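Local structure of adenylate kinase (Thermus thermophilus, 3CM0) at residues V114-R126 with D134-V146. The protein catalyses the reversible transfer of the terminal phosphate between ATP and AMP, probably helping to keep the cell's adenine nucleotides in balance. Numbering follows the deposited sequence.
Sequences VPEEELVRRILRR and DDNEETVRRRLEV
V120 lays its CG2 methyl over one face of the R141 guanidinium, 3.7 Å from NH1, while E116 and E137 bring carboxylate oxygens to the edge of the same group, near its plane. This small network sits on the flank of a helical hairpin, 116-130 and 137-160, whose outer end, residues 125-135, forms the LID of adenylate kinase; the pieces 116-126 and 137-146 have N-to-C directions 127° apart. E137, one turn before R141 on the same helix, takes the firm bond, R141 NE to E137 OE2 at 2.6 Å, with a weaker one from NH2. The bridge from R141 NH1 across to E116 OE1 is long at 3.6 Å, the carboxylate turned 40° from the guanidinium plane. With an alanine in place of R141, both glutamates would probably be left without their shared cation, and the V120 methyl without its flat cover. Beneath the charges, V120 and E116 CG pack on L144 CD1. Deeper along the seam V140 and I123 lie alongside each other, pointing in opposite directions: V140 CG1, anti to the backbone N (chi1 172°), meets I123 CD1, and V140 CG2 meets I123 CG2, each at 3.8 Å. At the end of the LID, D135 forms a salt bridge through OD1 to R143 NH1, a predicted AMP-binding residue, and another through OD2 to R132. N136 caps helix 137-160, its OD1 accepting from T139 N. Close by, L124 reaches over the start of that helix, its CD2 methyl 3.5 Å from the carbonyl oxygen of D135.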
ATOM      1  N   VAL A 114       2.061 -11.550  10.168  1.00 10.35           N
ATOM      2  CA  VAL A 114       3.297 -12.068  10.789  1.00 14.65           C
ATOM      3  C   VAL A 114       3.130 -11.949  12.291  1.00 14.16           C
ATOM      4  O   VAL A 114       2.585 -10.974  12.766  1.00 15.87           O
ATOM      5  CB  VAL A 114       4.520 -11.220  10.347  1.00 14.45           C
ATOM      6  CG1 VAL A 114       5.802 -11.748  10.993  1.00 15.06           C
ATOM      7  CG2 VAL A 114       4.658 -11.273   8.805  1.00 18.72           C
ATOM      8  N   PRO A 115       3.595 -12.957  13.059  1.00 12.96           N
ATOM      9  CA  PRO A 115       3.466 -12.891  14.521  1.00 16.94           C
ATOM     10  C   PRO A 115       4.195 -11.634  15.000  1.00 12.02           C
ATOM     11  O   PRO A 115       5.296 -11.343  14.531  1.00 13.33           O
ATOM     12  CB  PRO A 115       4.161 -14.173  14.986  1.00 16.74           C
ATOM     13  CG  PRO A 115       3.944 -15.097  13.904  1.00 16.14           C
ATOM     14  CD  PRO A 115       4.121 -14.257  12.628  1.00 14.79           C
ATOM     15  N   GLU A 116       3.622 -10.931  15.973  1.00 13.71           N
ATOM     16  CA  GLU A 116       4.214  -9.684  16.418  1.00 20.44           C
ATOM     17  C   GLU A 116       5.609  -9.849  16.971  1.00 20.45           C
ATOM     18  O   GLU A 116       6.449  -8.989  16.769  1.00 18.01           O
ATOM     19  CB  GLU A 116       3.320  -8.983  17.448  1.00 24.38           C
ATOM     20  CG  GLU A 116       3.912  -7.638  17.883  1.00 31.29           C
ATOM     21  CD  GLU A 116       2.948  -6.755  18.671  1.00 41.24           C
ATOM     22  OE1 GLU A 116       3.419  -5.786  19.310  1.00 40.21           O
ATOM     23  OE2 GLU A 116       1.728  -7.013  18.642  1.00 44.38           O
ATOM     24  N   GLU A 117       5.868 -10.956  17.659  1.00 15.30           N
ATOM     25  CA  GLU A 117       7.214 -11.151  18.190  1.00 22.42           C
ATOM     26  C   GLU A 117       8.260 -11.185  17.059  1.00 18.90           C
ATOM     27  O   GLU A 117       9.375 -10.690  17.222  1.00 18.87           O
ATOM     28  CB  GLU A 117       7.270 -12.443  19.028  1.00 23.15           C
ATOM     29  CG  GLU A 117       6.720 -13.666  18.295  1.00 32.03           C
ATOM     30  CD  GLU A 117       5.223 -13.968  18.553  1.00 38.04           C
ATOM     31  OE1 GLU A 117       4.341 -13.065  18.468  1.00 27.94           O
ATOM     32  OE2 GLU A 117       4.933 -15.147  18.831  1.00 33.86           O
ATOM     33  N   GLU A 118       7.911 -11.758  15.912  1.00 14.62           N
ATOM     34  CA  GLU A 118       8.837 -11.817  14.788  1.00 15.01           C
ATOM     35  C   GLU A 118       8.982 -10.428  14.143  1.00 15.64           C
ATOM     36  O   GLU A 118      10.090 -10.026  13.713  1.00 16.13           O
ATOM     37  CB  GLU A 118       8.345 -12.826  13.718  1.00 15.64           C
ATOM     38  CG  GLU A 118       8.369 -14.295  14.232  1.00 22.59           C
ATOM     39  CD  GLU A 118       9.785 -14.807  14.494  1.00 28.95           C
ATOM     40  OE1 GLU A 118      10.750 -14.100  14.146  1.00 21.58           O
ATOM     41  OE2 GLU A 118       9.942 -15.928  15.035  1.00 24.28           O
ATOM     42  N   LEU A 119       7.874  -9.709  14.030  1.00 15.67           N
ATOM     43  CA  LEU A 119       7.997  -8.368  13.435  1.00 18.66           C
ATOM     44  C   LEU A 119       8.927  -7.526  14.309  1.00 19.31           C
ATOM     45  O   LEU A 119       9.817  -6.836  13.803  1.00 18.85           O
ATOM     46  CB  LEU A 119       6.652  -7.691  13.366  1.00 16.41           C
ATOM     47  CG  LEU A 119       5.635  -8.203  12.354  1.00 22.39           C
ATOM     48  CD1 LEU A 119       4.290  -7.592  12.689  1.00 20.76           C
ATOM     49  CD2 LEU A 119       6.066  -7.840  10.944  1.00 24.42           C
ATOM     50  N   VAL A 120       8.725  -7.574  15.622  1.00 14.83           N
ATOM     51  CA  VAL A 120       9.575  -6.807  16.524  1.00 17.52           C
ATOM     52  C   VAL A 120      11.040  -7.231  16.414  1.00 23.31           C
ATOM     53  O   VAL A 120      11.944  -6.389  16.328  1.00 21.48           O
ATOM     54  CB  VAL A 120       9.112  -6.978  17.986  1.00 19.37           C
ATOM     55  CG1 VAL A 120      10.094  -6.276  18.920  1.00 20.08           C
ATOM     56  CG2 VAL A 120       7.715  -6.422  18.160  1.00 18.68           C
ATOM     57  N   ARG A 121      11.298  -8.539  16.404  1.00 19.24           N
ATOM     58  CA  ARG A 121      12.675  -9.011  16.285  1.00 21.33           C
ATOM     59  C   ARG A 121      13.320  -8.488  15.004  1.00 18.08           C
ATOM     60  O   ARG A 121      14.461  -8.003  15.013  1.00 22.07           O
ATOM     61  CB  ARG A 121      12.734 -10.552  16.258  1.00 21.20           C
ATOM     62  CG  ARG A 121      12.456 -11.208  17.569  1.00 26.85           C
ATOM     63  CD  ARG A 121      12.344 -12.720  17.365  1.00 26.55           C
ATOM     64  NE  ARG A 121      13.646 -13.383  17.405  1.00 46.54           N
ATOM     65  CZ  ARG A 121      14.039 -14.318  16.547  1.00 44.29           C
ATOM     66  NH1 ARG A 121      13.236 -14.708  15.565  1.00 48.89           N
ATOM     67  NH2 ARG A 121      15.236 -14.875  16.679  1.00 45.03           N
ATOM     68  N   ARG A 122      12.590  -8.585  13.903  1.00 19.57           N
ATOM     69  CA  ARG A 122      13.098  -8.139  12.609  1.00 18.85           C
ATOM     70  C   ARG A 122      13.445  -6.673  12.612  1.00 23.40           C
ATOM     71  O   ARG A 122      14.565  -6.297  12.219  1.00 24.61           O
ATOM     72  CB  ARG A 122      12.069  -8.337  11.518  1.00 22.57           C
ATOM     73  CG  ARG A 122      11.794  -9.755  11.175  1.00 30.78           C
ATOM     74  CD  ARG A 122      10.741  -9.830  10.099  1.00 34.22           C
ATOM     75  NE  ARG A 122      10.470 -11.223   9.755  1.00 37.56           N
ATOM     76  CZ  ARG A 122       9.561 -11.601   8.871  1.00 36.29           C
ATOM     77  NH1 ARG A 122       8.828 -10.697   8.233  1.00 32.57           N
ATOM     78  NH2 ARG A 122       9.382 -12.889   8.632  1.00 42.82           N
ATOM     79  N   ILE A 123      12.485  -5.856  13.042  1.00 22.53           N
ATOM     80  CA  ILE A 123      12.675  -4.414  13.062  1.00 26.92           C
ATOM     81  C   ILE A 123      13.848  -4.020  13.964  1.00 30.10           C
ATOM     82  O   ILE A 123      14.720  -3.228  13.554  1.00 26.38           O
ATOM     83  CB  ILE A 123      11.396  -3.722  13.525  1.00 23.60           C
ATOM     84  CG1 ILE A 123      10.288  -3.957  12.488  1.00 24.37           C
ATOM     85  CG2 ILE A 123      11.663  -2.223  13.726  1.00 21.44           C
ATOM     86  CD1 ILE A 123       8.905  -3.561  12.957  1.00 19.84           C
ATOM     87  N   LEU A 124      13.891  -4.575  15.180  1.00 21.68           N
ATOM     88  CA  LEU A 124      14.988  -4.247  16.088  1.00 22.96           C
ATOM     89  C   LEU A 124      16.341  -4.699  15.536  1.00 26.27           C
ATOM     90  O   LEU A 124      17.361  -4.029  15.739  1.00 26.75           O
ATOM     91  CB  LEU A 124      14.732  -4.829  17.491  1.00 16.94           C
ATOM     92  CG  LEU A 124      13.545  -4.263  18.275  1.00 28.05           C
ATOM     93  CD1 LEU A 124      13.456  -4.965  19.617  1.00 28.30           C
ATOM     94  CD2 LEU A 124      13.697  -2.761  18.483  1.00 32.00           C
ATOM     95  N   ARG A 125      16.369  -5.817  14.819  1.00 25.71           N
ATOM     96  CA  ARG A 125      17.627  -6.275  14.257  1.00 25.27           C
ATOM     97  C   ARG A 125      18.136  -5.341  13.160  1.00 28.50           C
ATOM     98  O   ARG A 125      19.316  -4.959  13.157  1.00 31.47           O
ATOM     99  CB  ARG A 125      17.506  -7.689  13.682  1.00 28.39           C
ATOM    100  CG  ARG A 125      18.824  -8.165  13.076  1.00 37.37           C
ATOM    101  CD  ARG A 125      18.786  -9.618  12.652  1.00 49.71           C
ATOM    102  NE  ARG A 125      20.030 -10.006  11.990  1.00 53.58           N
ATOM    103  CZ  ARG A 125      20.341  -9.676  10.741  1.00 56.63           C
ATOM    104  NH1 ARG A 125      19.495  -8.956  10.016  1.00 61.16           N
ATOM    105  NH2 ARG A 125      21.497 -10.056  10.218  1.00 48.91           N
ATOM    106  N   ARG A 126      17.272  -5.010  12.209  1.00 26.83           N
ATOM    107  CA  ARG A 126      17.663  -4.121  11.128  1.00 32.53           C
ATOM    108  C   ARG A 126      18.080  -2.766  11.727  1.00 35.16           C
ATOM    109  O   ARG A 126      19.032  -2.132  11.257  1.00 32.01           O
ATOM    110  CB  ARG A 126      16.503  -3.944  10.148  1.00 31.47           C
ATOM    111  CG  ARG A 126      16.776  -2.955   9.019  1.00 54.52           C
ATOM    112  CD  ARG A 126      15.527  -2.712   8.173  1.00 57.64           C
ATOM    113  NE  ARG A 126      14.455  -2.065   8.931  1.00 68.97           N
ATOM    114  CZ  ARG A 126      14.373  -0.758   9.170  1.00 73.83           C
ATOM    115  NH1 ARG A 126      15.303   0.069   8.706  1.00 73.49           N
ATOM    116  NH2 ARG A 126      13.359  -0.275   9.878  1.00 78.56           N
ATOM    117  N   ASP A 134      15.950   5.226  16.956  1.00 26.14           N
ATOM    118  CA  ASP A 134      14.541   5.486  17.215  1.00 33.16           C
ATOM    119  C   ASP A 134      13.709   4.241  17.462  1.00 36.93           C
ATOM    120  O   ASP A 134      12.546   4.342  17.850  1.00 37.42           O
ATOM    121  CB  ASP A 134      13.944   6.258  16.042  1.00 39.95           C
ATOM    122  CG  ASP A 134      13.922   5.438  14.776  1.00 42.54           C
ATOM    123  OD1 ASP A 134      14.839   4.592  14.613  1.00 36.52           O
ATOM    124  OD2 ASP A 134      13.000   5.642  13.954  1.00 47.25           O
ATOM    125  N   ASP A 135      14.299   3.071  17.236  1.00 37.25           N
ATOM    126  CA  ASP A 135      13.571   1.827  17.433  1.00 38.29           C
ATOM    127  C   ASP A 135      14.011   1.043  18.676  1.00 43.51           C
ATOM    128  O   ASP A 135      15.106   0.465  18.710  1.00 43.97           O
ATOM    129  CB  ASP A 135      13.720   0.903  16.207  1.00 38.71           C
ATOM    130  CG  ASP A 135      13.252   1.539  14.906  1.00 34.66           C
ATOM    131  OD1 ASP A 135      12.070   1.958  14.808  1.00 38.55           O
ATOM    132  OD2 ASP A 135      14.072   1.595  13.963  1.00 37.17           O
ATOM    133  N   ASN A 136      13.153   1.034  19.693  1.00 38.10           N
ATOM    134  CA  ASN A 136      13.399   0.270  20.911  1.00 37.60           C
ATOM    135  C   ASN A 136      12.109  -0.534  21.006  1.00 35.89           C
ATOM    136  O   ASN A 136      11.140  -0.201  20.318  1.00 35.18           O
ATOM    137  CB  ASN A 136      13.561   1.193  22.116  1.00 44.29           C
ATOM    138  CG  ASN A 136      12.296   1.958  22.433  1.00 41.22           C
ATOM    139  OD1 ASN A 136      11.292   1.377  22.841  1.00 48.40           O
ATOM    140  ND2 ASN A 136      12.335   3.272  22.241  1.00 52.86           N
ATOM    141  N   GLU A 137      12.073  -1.572  21.842  1.00 28.04           N
ATOM    142  CA  GLU A 137      10.882  -2.419  21.925  1.00 28.49           C
ATOM    143  C   GLU A 137       9.588  -1.655  22.087  1.00 26.83           C
ATOM    144  O   GLU A 137       8.604  -1.870  21.359  1.00 29.07           O
ATOM    145  CB  GLU A 137      11.002  -3.437  23.063  1.00 26.65           C
ATOM    146  CG  GLU A 137       9.932  -4.486  22.971  1.00 31.99           C
ATOM    147  CD  GLU A 137       9.944  -5.471  24.125  1.00 52.46           C
ATOM    148  OE1 GLU A 137      11.045  -5.898  24.531  1.00 52.76           O
ATOM    149  OE2 GLU A 137       8.846  -5.826  24.613  1.00 58.88           O
ATOM    150  N   GLU A 138       9.584  -0.750  23.053  1.00 30.26           N
ATOM    151  CA  GLU A 138       8.408   0.051  23.330  1.00 32.46           C
ATOM    152  C   GLU A 138       7.914   0.809  22.111  1.00 29.87           C
ATOM    153  O   GLU A 138       6.752   0.681  21.735  1.00 32.05           O
ATOM    154  CB  GLU A 138       8.704   1.054  24.454  1.00 46.70           C
ATOM    155  CG  GLU A 138       7.570   2.048  24.739  1.00 50.90           C
ATOM    156  CD  GLU A 138       6.493   1.481  25.654  1.00 62.95           C
ATOM    157  OE1 GLU A 138       6.839   1.009  26.762  1.00 70.22           O
ATOM    158  OE2 GLU A 138       5.303   1.516  25.277  1.00 56.51           O
ATOM    159  N   THR A 139       8.785   1.604  21.487  1.00 28.57           N
ATOM    160  CA  THR A 139       8.372   2.391  20.327  1.00 34.93           C
ATOM    161  C   THR A 139       7.873   1.534  19.163  1.00 32.36           C
ATOM    162  O   THR A 139       6.916   1.912  18.473  1.00 25.03           O
ATOM    163  CB  THR A 139       9.504   3.323  19.817  1.00 41.04           C
ATOM    164  OG1 THR A 139      10.648   2.549  19.450  1.00 41.39           O
ATOM    165  CG2 THR A 139       9.899   4.319  20.892  1.00 37.95           C
ATOM    166  N   VAL A 140       8.521   0.393  18.943  1.00 25.71           N
ATOM    167  CA  VAL A 140       8.107  -0.489  17.858  1.00 27.56           C
ATOM    168  C   VAL A 140       6.734  -1.096  18.156  1.00 25.53           C
ATOM    169  O   VAL A 140       5.856  -1.084  17.296  1.00 23.10           O
ATOM    170  CB  VAL A 140       9.150  -1.599  17.599  1.00 24.27           C
ATOM    171  CG1 VAL A 140       8.592  -2.625  16.587  1.00 20.19           C
ATOM    172  CG2 VAL A 140      10.447  -0.977  17.056  1.00 29.15           C
ATOM    173  N   ARG A 141       6.519  -1.616  19.363  1.00 22.31           N
ATOM    174  CA  ARG A 141       5.217  -2.190  19.679  1.00 28.41           C
ATOM    175  C   ARG A 141       4.116  -1.139  19.622  1.00 26.28           C
ATOM    176  O   ARG A 141       2.971  -1.443  19.289  1.00 23.94           O
ATOM    177  CB  ARG A 141       5.204  -2.845  21.066  1.00 29.02           C
ATOM    178  CG  ARG A 141       5.954  -4.159  21.153  1.00 30.46           C
ATOM    179  CD  ARG A 141       5.915  -4.703  22.577  1.00 35.99           C
ATOM    180  NE  ARG A 141       6.936  -5.718  22.816  1.00 48.23           N
ATOM    181  CZ  ARG A 141       6.973  -6.906  22.220  1.00 55.58           C
ATOM    182  NH1 ARG A 141       6.038  -7.248  21.339  1.00 59.21           N
ATOM    183  NH2 ARG A 141       7.955  -7.753  22.499  1.00 48.37           N
ATOM    184  N   ARG A 142       4.446   0.095  19.970  1.00 28.47           N
ATOM    185  CA  ARG A 142       3.443   1.148  19.910  1.00 29.11           C
ATOM    186  C   ARG A 142       3.104   1.483  18.462  1.00 26.70           C
ATOM    187  O   ARG A 142       1.931   1.655  18.107  1.00 32.45           O
ATOM    188  CB  ARG A 142       3.951   2.415  20.605  1.00 38.97           C
ATOM    189  CG  ARG A 142       2.877   3.485  20.722  1.00 46.06           C
ATOM    190  CD  ARG A 142       3.463   4.780  21.262  1.00 69.04           C
ATOM    191  NE  ARG A 142       4.576   5.256  20.438  1.00 75.82           N
ATOM    192  CZ  ARG A 142       4.477   5.571  19.150  1.00 78.01           C
ATOM    193  NH1 ARG A 142       3.312   5.462  18.523  1.00 79.28           N
ATOM    194  NH2 ARG A 142       5.547   5.989  18.484  1.00 81.15           N
ATOM    195  N   ARG A 143       4.122   1.590  17.620  1.00 23.86           N
ATOM    196  CA  ARG A 143       3.872   1.879  16.224  1.00 30.04           C
ATOM    197  C   ARG A 143       3.042   0.751  15.603  1.00 31.42           C
ATOM    198  O   ARG A 143       2.211   1.007  14.725  1.00 23.63           O
ATOM    199  CB  ARG A 143       5.189   2.070  15.472  1.00 38.35           C
ATOM    200  CG  ARG A 143       5.918   3.366  15.858  1.00 52.91           C
ATOM    201  CD  ARG A 143       7.340   3.419  15.288  1.00 60.95           C
ATOM    202  NE  ARG A 143       8.025   4.682  15.574  1.00 60.76           N
ATOM    203  CZ  ARG A 143       9.314   4.906  15.331  1.00 60.43           C
ATOM    204  NH1 ARG A 143      10.061   3.948  14.799  1.00 72.03           N
ATOM    205  NH2 ARG A 143       9.860   6.083  15.612  1.00 64.88           N
ATOM    206  N   LEU A 144       3.245  -0.492  16.059  1.00 25.62           N
ATOM    207  CA  LEU A 144       2.478  -1.613  15.515  1.00 21.14           C
ATOM    208  C   LEU A 144       1.022  -1.547  15.960  1.00 18.94           C
ATOM    209  O   LEU A 144       0.115  -1.939  15.220  1.00 20.02           O
ATOM    210  CB  LEU A 144       3.113  -2.963  15.929  1.00 20.09           C
ATOM    211  CG  LEU A 144       4.450  -3.243  15.232  1.00 20.77           C
ATOM    212  CD1 LEU A 144       5.090  -4.500  15.843  1.00 21.34           C
ATOM    213  CD2 LEU A 144       4.235  -3.421  13.724  1.00 26.04           C
ATOM    214  N   GLU A 145       0.779  -1.039  17.164  1.00 24.62           N
ATOM    215  CA  GLU A 145      -0.586  -0.914  17.675  1.00 23.10           C
ATOM    216  C   GLU A 145      -1.345   0.178  16.926  1.00 28.21           C
ATOM    217  O   GLU A 145      -2.560   0.065  16.668  1.00 25.19           O
ATOM    218  CB  GLU A 145      -0.556  -0.605  19.174  1.00 28.88           C
ATOM    219  CG  GLU A 145      -1.920  -0.327  19.780  1.00 33.91           C
ATOM    220  CD  GLU A 145      -2.901  -1.482  19.617  1.00 39.27           C
ATOM    221  OE1 GLU A 145      -2.473  -2.652  19.538  1.00 41.40           O
ATOM    222  OE2 GLU A 145      -4.115  -1.218  19.592  1.00 42.43           O
ATOM    223  N   VAL A 146      -0.627   1.239  16.582  1.00 25.60           N
ATOM    224  CA  VAL A 146      -1.230   2.334  15.831  1.00 29.01           C
ATOM    225  C   VAL A 146      -1.596   1.826  14.435  1.00 28.63           C
ATOM    226  O   VAL A 146      -2.690   2.095  13.911  1.00 23.73           O
ATOM    227  CB  VAL A 146      -0.256   3.523  15.714  1.00 29.56           C
ATOM    228  CG1 VAL A 146      -0.746   4.514  14.667  1.00 34.50           C
ATOM    229  CG2 VAL A 146      -0.137   4.213  17.061  1.00 29.29           C
TER